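Local coordinates for SusD-like carbohydrate binding protein BF1063 (Bacteroides fragilis NCTC 9343, PDB 3I4G) that probably binds carbohydrate at the outer membrane of the bacterium, as a member of the SusD family of glycan-capturing proteins, at residues E289-K294 against R444-A449; L59-F64 against G452-D457; T358-R363 against W473-P478. All coordinates share one frame; numbering follows the deposited sequence.

Contact 1: residues E289-K294 against R444-A449; sequences ESYEFK and RRIELA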
loop_
_atom_site.group_PDB
_atom_site.type_symbol
_atom_site.label_atom_id
_atom_site.label_comp_id
_atom_site.label_asym_id
_atom_site.label_seq_id
_atom_site.Cartn_x
_atom_site.Cartn_y
_atom_site.Cartn_z
ATOM N N GLU A 289 10.309 -13.259 8.896
ATOM C CA GLU A 289 9.937 -14.433 9.669
ATOM C C GLU A 289 8.524 -14.948 9.406
ATOM O O GLU A 289 8.188 -16.048 9.826
ATOM C CB GLU A 289 10.055 -14.103 11.159
ATOM C CG GLU A 289 11.475 -13.827 11.600
ATOM C CD GLU A 289 11.585 -13.096 12.910
ATOM O OE1 GLU A 289 10.563 -12.944 13.626
ATOM O OE2 GLU A 289 12.695 -12.636 13.217
ATOM N N SER A 290 7.715 -14.167 8.703
ATOM C CA SER A 290 6.316 -14.516 8.521
ATOM C C SER A 290 6.087 -15.571 7.425
ATOM O O SER A 290 5.137 -16.359 7.509
ATOM C CB SER A 290 5.504 -13.223 8.252
ATOM O OG SER A 290 4.116 -13.532 8.345
ATOM N N TYR A 291 6.925 -15.595 6.408
ATOM C CA TYR A 291 6.756 -16.486 5.284
ATOM C C TYR A 291 6.850 -17.951 5.728
ATOM O O TYR A 291 7.715 -18.315 6.518
ATOM C CB TYR A 291 7.814 -16.216 4.217
ATOM C CG TYR A 291 7.731 -14.868 3.586
ATOM C CD1 TYR A 291 6.961 -14.637 2.475
ATOM C CD2 TYR A 291 8.449 -13.811 4.095
ATOM C CE1 TYR A 291 6.860 -13.373 1.902
ATOM C CE2 TYR A 291 8.363 -12.564 3.533
ATOM C CZ TYR A 291 7.579 -12.342 2.445
ATOM O OH TYR A 291 7.493 -11.083 1.859
ATOM N N GLU A 292 5.958 -18.802 5.260
ATOM C CA GLU A 292 6.071 -20.215 5.568
ATOM C C GLU A 292 7.286 -20.878 4.930
ATOM O O GLU A 292 7.909 -20.343 4.030
ATOM C CB GLU A 292 4.814 -20.927 5.082
ATOM C CG GLU A 292 3.565 -20.517 5.835
ATOM C CD GLU A 292 2.260 -20.782 5.087
ATOM O OE1 GLU A 292 2.243 -21.440 4.030
ATOM O OE2 GLU A 292 1.201 -20.374 5.626
ATOM N N PHE A 293 7.621 -22.088 5.412
ATOM C CA PHE A 293 8.498 -22.948 4.673
ATOM C C PHE A 293 7.709 -23.401 3.437
ATOM O O PHE A 293 6.480 -23.293 3.364
ATOM C CB PHE A 293 8.924 -24.164 5.508
ATOM C CG PHE A 293 9.897 -23.835 6.609
ATOM C CD1 PHE A 293 11.195 -23.442 6.301
ATOM C CD2 PHE A 293 9.558 -23.983 7.934
ATOM C CE1 PHE A 293 12.098 -23.173 7.322
ATOM C CE2 PHE A 293 10.462 -23.692 8.942
ATOM C CZ PHE A 293 11.717 -23.294 8.633
ATOM N N LYS A 294 8.412 -23.974 2.473
ATOM C CA LYS A 294 7.807 -24.428 1.219
ATOM C C LYS A 294 6.704 -25.462 1.410
ATOM O O LYS A 294 5.790 -25.529 0.580
ATOM C CB LYS A 294 8.892 -25.010 0.310
ATOM C CG LYS A 294 9.733 -23.965 -0.301
ATOM C CD LYS A 294 9.211 -23.485 -1.601
ATOM C CE LYS A 294 9.493 -24.471 -2.729
ATOM N NZ LYS A 294 9.121 -23.816 -4.031
ATOM N N ARG A 444 -2.959 -12.607 3.634
ATOM C CA ARG A 444 -3.023 -11.286 3.151
ATOM C C ARG A 444 -1.703 -10.545 3.425
ATOM O O ARG A 444 -1.182 -9.811 2.582
ATOM C CB ARG A 444 -4.216 -10.574 3.805
ATOM C CG ARG A 444 -4.457 -9.220 3.339
ATOM C CD ARG A 444 -5.692 -8.644 4.097
ATOM N NE ARG A 444 -5.897 -7.287 3.689
ATOM C CZ ARG A 444 -6.737 -6.866 2.769
ATOM N NH1 ARG A 444 -7.561 -7.698 2.120
ATOM N NH2 ARG A 444 -6.739 -5.587 2.509
ATOM N N ARG A 445 -1.138 -10.709 4.614
ATOM C CA ARG A 445 0.151 -10.099 4.962
ATOM C C ARG A 445 1.230 -10.517 3.977
ATOM O O ARG A 445 1.976 -9.687 3.446
ATOM C CB ARG A 445 0.575 -10.504 6.375
ATOM C CG ARG A 445 1.827 -9.825 6.801
ATOM C CD ARG A 445 2.347 -10.219 8.149
ATOM N NE ARG A 445 3.464 -9.306 8.526
ATOM C CZ ARG A 445 4.180 -9.389 9.633
ATOM N NH1 ARG A 445 3.974 -10.346 10.512
ATOM N NH2 ARG A 445 5.141 -8.510 9.839
ATOM N N ILE A 446 1.313 -11.807 3.708
ATOM C CA ILE A 446 2.332 -12.301 2.801
ATOM C C ILE A 446 2.097 -11.864 1.369
ATOM O O ILE A 446 2.971 -11.314 0.695
ATOM C CB ILE A 446 2.398 -13.851 2.866
ATOM C CG1 ILE A 446 2.802 -14.341 4.255
ATOM C CG2 ILE A 446 3.344 -14.412 1.789
ATOM C CD1 ILE A 446 4.053 -13.716 4.830
ATOM N N GLU A 447 0.868 -12.032 0.900
ATOM C CA GLU A 447 0.567 -11.709 -0.497
ATOM C C GLU A 447 0.799 -10.254 -0.834
ATOM O O GLU A 447 1.339 -9.945 -1.902
ATOM C CB GLU A 447 -0.870 -12.108 -0.808
ATOM C CG GLU A 447 -1.316 -11.762 -2.197
ATOM C CD GLU A 447 -0.597 -12.485 -3.315
ATOM O OE1 GLU A 447 0.040 -13.521 -3.049
ATOM O OE2 GLU A 447 -0.674 -12.010 -4.462
ATOM N N LEU A 448 0.435 -9.355 0.077
ATOM C CA LEU A 448 0.491 -7.923 -0.186
ATOM C C LEU A 448 1.666 -7.227 0.453
ATOM O O LEU A 448 1.717 -5.999 0.445
ATOM C CB LEU A 448 -0.806 -7.269 0.314
ATOM C CG LEU A 448 -2.103 -7.805 -0.264
ATOM C CD1 LEU A 448 -3.306 -7.164 0.470
ATOM C CD2 LEU A 448 -2.192 -7.580 -1.776
ATOM N N ALA A 449 2.649 -7.961 0.934
ATOM C CA ALA A 449 3.772 -7.344 1.625
ATOM C C ALA A 449 4.502 -6.315 0.774
ATOM O O ALA A 449 4.823 -6.539 -0.398
ATOM C CB ALA A 449 4.761 -8.418 2.146
HETATM O O HOH W 1 5.601 -11.058 -0.039
#
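The C-terminal end of helix 433-447, in the SusD-family region of the chain, packs against the loop that follows helix 285-288. Ser-290 and Tyr-291 of the loop meet Arg-445, Ile-446 and Ala-449. Ile-446 has the largest share of the contact, followed by Tyr-291. The Ile-446 CD1 methyl lies over one face of the Tyr-291 ring, 4.0 Å from the ring centroid and 18° off the normal, a CH-pi contact. The second branch of the same residue reaches the ring too, with Ile-446 CG2 3.7 Å from Tyr-291 CE1. CG2 stands anti to the backbone N (chi1 -63° for CG1), and the turn at chi2 (-52°) sets CD1 over the ring. Arg-318, Leu-319 and Thr-322 of helix 317-322 also touch the Tyr-291 side chain.

Ser-290 sits beside the ring contact, its OG 3.5 Å from Ile-446 CD1. Its CB lies over a face of the Arg-445 guanidinium. No hydrogen bond joins these two side chains. The guanidinium is held elsewhere, by Asp-286 in a salt bridge and by a probable hydrogen bond from Arg-445 NE to Asn-62 OD1.

No direct hydrogen bond crosses between the segments, but one water links them. It lies at the edge of the Tyr-291 ring, in its plane, 2.7 Å from Tyr-291 OH. The water donates to Ile-446 O, also at 2.7 Å. Ala-449 CB comes within 3.8 Å of Tyr-291 OH.

Contact 2: residues L59-F64 against G452-D457; sequences LSDNAF and GIRYWD
The backbone of 59-64 makes a type I beta turn from Ser-60 to Ala-63 and comes closest to the start of helix 454-461 at Ser-60 and Tyr-455, whose CA atoms are 5.1 Å apart. An ST turn lies within it: Asn-62 N donates to Ser-60 OG at 3.1 Å. Ser-60 OG also bonds to Glu-57 O. This turn leads into strand 63-65, and the contact joins it to a helix almost 400 residues later, deep in the SusD-like fold.

Asp-61 and Arg-454 form a side-on, two-pronged salt bridge. Arg-454 NE donates to Asp-61 OD1 at 2.8 Å, and Arg-454 NH2 to Asp-61 OD2 at the same length. Both bonds are nearly straight. Each carboxylate oxygen uses its syn lone pair, and the carboxylate and guanidinium planes are only 10° apart. The two bonds fix the rotation of both groups. The arginine chain bends at chi2 (62°), which turns its NE edge to the carboxylate.

The aliphatic part of Arg-454 is covered too. Its CG lies 3.6 Å from Ser-60 CB and equally close to Asn-62 ND2. Asn-62 runs across the arginine at about a right angle, with its amide plane nearly parallel to the guanidinium. Its polar ends bond elsewhere: OD1 is satisfied by Arg-445, and ND2 donates to Glu-57.

Tyr-455 takes the other part of the contact. Its OH bonds to Trp-513, and Ile-76 and Ser-77 of helix 72-78 touch its side chain. Leu-59 CB sits over one ring face in a CH-pi contact, 4.1 Å from the Tyr-455 centroid and displaced toward the rim.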
loop_
_atom_site.group_PDB
_atom_site.type_symbol
_atom_site.label_atom_id
_atom_site.label_comp_id
_atom_site.label_asym_id
_atom_site.label_seq_id
_atom_site.Cartn_x
_atom_site.Cartn_y
_atom_site.Cartn_z
ATOM N N LEU A 59 5.401 2.338 8.462
ATOM C CA LEU A 59 4.596 2.586 9.637
ATOM C C LEU A 59 4.072 1.303 10.241
ATOM O O LEU A 59 3.350 1.342 11.235
ATOM C CB LEU A 59 3.394 3.450 9.231
ATOM C CG LEU A 59 3.720 4.740 8.486
ATOM C CD1 LEU A 59 2.415 5.542 8.224
ATOM C CD2 LEU A 59 4.773 5.606 9.207
ATOM N N SER A 60 4.377 0.174 9.617
ATOM C CA SER A 60 3.847 -1.120 9.989
ATOM C C SER A 60 4.933 -2.032 10.547
ATOM O O SER A 60 6.111 -1.693 10.540
ATOM C CB SER A 60 3.213 -1.815 8.772
ATOM O OG SER A 60 4.166 -2.365 7.902
ATOM N N ASP A 61 4.496 -3.199 10.989
ATOM C CA ASP A 61 5.365 -4.265 11.452
ATOM C C ASP A 61 6.210 -4.915 10.338
ATOM O O ASP A 61 7.078 -5.711 10.650
ATOM C CB ASP A 61 4.571 -5.323 12.266
ATOM C CG ASP A 61 3.345 -5.863 11.568
ATOM O OD1 ASP A 61 2.837 -5.236 10.599
ATOM O OD2 ASP A 61 2.821 -6.892 12.029
ATOM N N ASN A 62 5.966 -4.558 9.092
ATOM C CA ASN A 62 6.705 -5.105 7.970
ATOM C C ASN A 62 8.009 -4.419 7.647
ATOM O O ASN A 62 8.860 -5.029 6.980
ATOM C CB ASN A 62 5.850 -5.061 6.677
ATOM C CG ASN A 62 4.772 -6.112 6.598
ATOM O OD1 ASN A 62 4.723 -7.038 7.401
ATOM N ND2 ASN A 62 3.946 -6.007 5.567
ATOM N N ALA A 63 8.208 -3.166 8.064
ATOM C CA ALA A 63 9.332 -2.411 7.533
ATOM C C ALA A 63 9.681 -1.246 8.433
ATOM O O ALA A 63 9.036 -1.008 9.449
ATOM C CB ALA A 63 9.031 -1.943 6.108
ATOM N N PHE A 64 10.726 -0.548 8.038
ATOM C CA PHE A 64 11.310 0.554 8.792
ATOM C C PHE A 64 11.771 1.614 7.810
ATOM O O PHE A 64 12.144 1.324 6.681
ATOM C CB PHE A 64 12.470 0.018 9.605
ATOM C CG PHE A 64 13.181 1.035 10.480
ATOM C CD1 PHE A 64 12.574 1.463 11.646
ATOM C CD2 PHE A 64 14.470 1.443 10.227
ATOM C CE1 PHE A 64 13.217 2.372 12.515
ATOM C CE2 PHE A 64 15.114 2.321 11.082
ATOM C CZ PHE A 64 14.487 2.789 12.234
ATOM N N GLY A 452 2.042 -1.229 0.730
ATOM C CA GLY A 452 1.410 -0.069 1.374
ATOM C C GLY A 452 0.031 -0.294 1.945
ATOM O O GLY A 452 -0.690 0.676 2.215
ATOM N N ILE A 453 -0.352 -1.556 2.190
ATOM C CA ILE A 453 -1.674 -1.908 2.705
ATOM C C ILE A 453 -1.606 -2.397 4.154
ATOM O O ILE A 453 -2.617 -2.420 4.859
ATOM C CB ILE A 453 -2.323 -2.953 1.747
ATOM C CG1 ILE A 453 -2.413 -2.379 0.349
ATOM C CG2 ILE A 453 -3.711 -3.364 2.253
ATOM C CD1 ILE A 453 -2.746 -3.422 -0.705
ATOM N N ARG A 454 -0.422 -2.792 4.612
ATOM C CA ARG A 454 -0.308 -3.403 5.942
ATOM C C ARG A 454 -0.755 -2.472 7.061
ATOM O O ARG A 454 -1.436 -2.912 7.982
ATOM C CB ARG A 454 1.122 -3.840 6.199
ATOM C CG ARG A 454 1.328 -4.585 7.532
ATOM C CD ARG A 454 0.584 -5.871 7.668
ATOM N NE ARG A 454 0.913 -6.498 8.952
ATOM C CZ ARG A 454 0.293 -7.532 9.454
ATOM N NH1 ARG A 454 -0.712 -8.081 8.798
ATOM N NH2 ARG A 454 0.669 -8.030 10.609
ATOM N N TYR A 455 -0.337 -1.210 7.012
ATOM C CA TYR A 455 -0.749 -0.262 8.036
ATOM C C TYR A 455 -2.261 -0.123 8.025
ATOM O O TYR A 455 -2.893 -0.173 9.119
ATOM C CB TYR A 455 -0.032 1.067 7.819
ATOM C CG TYR A 455 -0.366 2.157 8.798
ATOM C CD1 TYR A 455 -0.009 2.082 10.135
ATOM C CD2 TYR A 455 -1.028 3.272 8.381
ATOM C CE1 TYR A 455 -0.339 3.096 11.012
ATOM C CE2 TYR A 455 -1.323 4.300 9.227
ATOM C CZ TYR A 455 -0.967 4.219 10.549
ATOM O OH TYR A 455 -1.259 5.252 11.410
ATOM N N TRP A 456 -2.861 0.063 6.855
ATOM C CA TRP A 456 -4.318 0.154 6.775
ATOM C C TRP A 456 -4.956 -1.071 7.431
ATOM O O TRP A 456 -5.937 -0.966 8.168
ATOM C CB TRP A 456 -4.719 0.298 5.303
ATOM C CG TRP A 456 -6.152 0.562 5.112
ATOM C CD1 TRP A 456 -6.779 1.759 5.317
ATOM C CD2 TRP A 456 -7.162 -0.374 4.715
ATOM N NE1 TRP A 456 -8.136 1.627 5.095
ATOM C CE2 TRP A 456 -8.404 0.322 4.726
ATOM C CE3 TRP A 456 -7.146 -1.721 4.340
ATOM C CZ2 TRP A 456 -9.610 -0.297 4.387
ATOM C CZ3 TRP A 456 -8.345 -2.312 3.982
ATOM C CH2 TRP A 456 -9.553 -1.601 4.011
ATOM N N ASP A 457 -4.422 -2.259 7.180
ATOM C CA ASP A 457 -4.994 -3.470 7.762
ATOM C C ASP A 457 -4.841 -3.546 9.281
ATOM O O ASP A 457 -5.806 -3.832 9.993
ATOM C CB ASP A 457 -4.342 -4.716 7.168
ATOM C CG ASP A 457 -4.773 -5.038 5.752
ATOM O OD1 ASP A 457 -5.857 -4.606 5.300
ATOM O OD2 ASP A 457 -4.009 -5.814 5.117
#

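Contact 3: residues T358-R363 against W473-P478; sequences TGFMMR and WGAPYP
Thr-358 O receives the one direct hydrogen bond between the segments, from Ala-475 N at 2.9 Å. The bond is fairly straight, with 164° at the hydrogen, and the donor lies nearly on the line of the C=O bond. The same oxygen also takes a CA-H...O contact from Gly-474 CA at 3.2 Å. Thr-358 is held in turn by its own side chain. Its OG1 sits between the backbone N and the carbonyl carbon (chi1 63°), accepts from Phe-360 N in an ST turn and also bonds to Pro-283.

The two segments do not pair as one sheet. Strands 360-362 and 473-476 run at 103° to each other, and each belongs to a separate two-stranded antiparallel sheet, with 323-325 and 497-502 as their partners. The bond joins Thr-358 to strand 471-476.

Phe-360 adds the apolar part. Ala-475 CB lies over one face of its ring in a CH-pi contact, 3.9 Å from the centroid and offset toward the rim. The backbone is close as well, with Phe-360 CE2 3.4 Å from Ala-475 N. Tyr-288 meets the same ring.

A water joins Gly-359 to Tyr-477. It donates to Gly-359 O at 2.7 Å and to Tyr-477 OH at 2.9 Å. The hydroxyl has another partner in Met-337 O, and it lies 3.7 Å from Gly-359 CA. With no side chain at Gly-359, Tyr-477 OH and Ala-475 CB can come close to it. Gly-474, likewise bare, lets Thr-358 O approach its CA.

The chemistry implies a junction of two small sheets joined by one backbone hydrogen bond, a water bridge and the Phe-360 face on Ala-475.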
loop_
_atom_site.group_PDB
_atom_site.type_symbol
_atom_site.label_atom_id
_atom_site.label_comp_id
_atom_site.label_asym_id
_atom_site.label_seq_id
_atom_site.Cartn_x
_atom_site.Cartn_y
_atom_site.Cartn_z
ATOM N N THR A 358 18.224 -2.216 8.323
ATOM C CA THR A 358 17.807 -3.538 8.788
ATOM C C THR A 358 18.643 -4.700 8.266
ATOM O O THR A 358 18.659 -5.759 8.883
ATOM C CB THR A 358 16.363 -3.828 8.388
ATOM O OG1 THR A 358 16.295 -3.845 6.960
ATOM C CG2 THR A 358 15.353 -2.777 8.915
ATOM N N GLY A 359 19.286 -4.555 7.116
ATOM C CA GLY A 359 19.935 -5.696 6.474
ATOM C C GLY A 359 19.078 -6.272 5.362
ATOM O O GLY A 359 19.542 -7.153 4.625
ATOM N N PHE A 360 17.832 -5.815 5.238
ATOM C CA PHE A 360 16.947 -6.211 4.137
ATOM C C PHE A 360 16.744 -5.013 3.226
ATOM O O PHE A 360 16.888 -3.840 3.629
ATOM C CB PHE A 360 15.595 -6.686 4.646
ATOM C CG PHE A 360 15.649 -7.937 5.495
ATOM C CD1 PHE A 360 15.893 -9.159 4.899
ATOM C CD2 PHE A 360 15.446 -7.897 6.874
ATOM C CE1 PHE A 360 15.912 -10.321 5.647
ATOM C CE2 PHE A 360 15.466 -9.060 7.618
ATOM C CZ PHE A 360 15.719 -10.249 7.022
HETATM N N MSE A 361 16.336 -5.331 2.013
HETATM C CA MSE A 361 15.930 -4.368 1.016
HETATM C C MSE A 361 14.696 -4.877 0.300
HETATM O O MSE A 361 14.389 -6.073 0.351
HETATM C CB MSE A 361 17.052 -4.123 0.029
HETATM C CG MSE A 361 18.287 -3.470 0.619
HETATM SE SE MSE A 361 17.903 -1.574 1.130
HETATM C CE MSE A 361 17.900 -0.862 -0.510
HETATM N N MSE A 362 13.990 -3.976 -0.387
HETATM C CA MSE A 362 12.818 -4.367 -1.168
HETATM C C MSE A 362 13.200 -4.717 -2.595
HETATM O O MSE A 362 13.779 -3.926 -3.311
HETATM C CB MSE A 362 11.773 -3.229 -1.192
HETATM C CG MSE A 362 10.527 -3.559 -2.003
HETATM SE SE MSE A 362 9.188 -2.148 -1.851
HETATM C CE MSE A 362 10.047 -0.924 -2.950
ATOM N N ARG A 363 12.828 -5.920 -3.017
ATOM C CA ARG A 363 12.996 -6.384 -4.409
ATOM C C ARG A 363 11.772 -6.026 -5.256
ATOM O O ARG A 363 11.894 -5.755 -6.459
ATOM C CB ARG A 363 13.229 -7.903 -4.450
ATOM C CG ARG A 363 13.715 -8.390 -5.800
ATOM C CD ARG A 363 13.801 -9.887 -5.925
ATOM N NE ARG A 363 14.846 -10.526 -5.126
ATOM C CZ ARG A 363 16.101 -10.707 -5.530
ATOM N NH1 ARG A 363 16.538 -10.190 -6.669
ATOM N NH2 ARG A 363 16.954 -11.353 -4.756
ATOM N N TRP A 473 13.540 -5.534 14.612
ATOM C CA TRP A 473 14.772 -6.280 14.402
ATOM C C TRP A 473 15.033 -6.381 12.907
ATOM O O TRP A 473 14.133 -6.177 12.083
ATOM C CB TRP A 473 14.675 -7.642 15.086
ATOM C CG TRP A 473 14.576 -7.491 16.569
ATOM C CD1 TRP A 473 13.434 -7.438 17.308
ATOM C CD2 TRP A 473 15.656 -7.346 17.498
ATOM N NE1 TRP A 473 13.734 -7.270 18.636
ATOM C CE2 TRP A 473 15.087 -7.198 18.784
ATOM C CE3 TRP A 473 17.044 -7.324 17.373
ATOM C CZ2 TRP A 473 15.861 -7.035 19.929
ATOM C CZ3 TRP A 473 17.814 -7.130 18.509
ATOM C CH2 TRP A 473 17.225 -6.986 19.762
ATOM N N GLY A 474 16.279 -6.705 12.577
ATOM C CA GLY A 474 16.737 -6.824 11.203
ATOM C C GLY A 474 17.178 -8.243 10.887
ATOM O O GLY A 474 16.770 -9.233 11.538
ATOM N N ALA A 475 17.976 -8.355 9.844
ATOM C CA ALA A 475 18.434 -9.666 9.377
ATOM C C ALA A 475 19.327 -10.329 10.392
ATOM O O ALA A 475 19.960 -9.660 11.237
ATOM C CB ALA A 475 19.167 -9.530 8.033
ATOM N N PRO A 476 19.394 -11.665 10.323
ATOM C CA PRO A 476 20.256 -12.384 11.245
ATOM C C PRO A 476 21.715 -12.390 10.792
ATOM O O PRO A 476 21.980 -12.573 9.604
ATOM C CB PRO A 476 19.724 -13.818 11.198
ATOM C CG PRO A 476 18.699 -13.883 10.142
ATOM C CD PRO A 476 18.666 -12.575 9.431
ATOM N N TYR A 477 22.650 -12.268 11.736
ATOM C CA TYR A 477 24.070 -12.234 11.458
ATOM C C TYR A 477 24.884 -13.112 12.423
ATOM O O TYR A 477 25.805 -12.637 13.076
ATOM C CB TYR A 477 24.594 -10.797 11.494
ATOM C CG TYR A 477 24.150 -9.988 10.308
ATOM C CD1 TYR A 477 24.826 -10.064 9.129
ATOM C CD2 TYR A 477 23.031 -9.150 10.370
ATOM C CE1 TYR A 477 24.415 -9.360 8.028
ATOM C CE2 TYR A 477 22.640 -8.441 9.286
ATOM C CZ TYR A 477 23.324 -8.535 8.117
ATOM O OH TYR A 477 22.881 -7.805 7.006
ATOM N N PRO A 478 24.551 -14.415 12.492
ATOM C CA PRO A 478 25.341 -15.277 13.367
ATOM C C PRO A 478 26.813 -15.305 12.970
ATOM O O PRO A 478 27.649 -15.516 13.832
ATOM C CB PRO A 478 24.678 -16.662 13.205
ATOM C CG PRO A 478 23.994 -16.616 11.897
ATOM C CD PRO A 478 23.465 -15.168 11.847
HETATM O O HOH W 2 21.076 -9.256 5.275
#

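In the fold
All three contacts are largely buried, but contact 2 lies nearest the middle of the chain, with contacts 1 and 3 farther out. Contacts 1 and 2 share neighbouring elements: helices 433-447 and 454-461 follow each other, and Arg-444 forms a salt bridge to Asp-457. Arg-445 is shared between the two, so the turn of contact 2 also meets the helix of contact 1. Contact 3 touches contact 2 by packing of Phe-64 on Thr-358, and has no touch with contact 1. The chemistry differs with place: a charged pair in the centre, an apolar face with a water bridge in contact 1, and a single backbone bond with an aromatic face and a water bridge in contact 3.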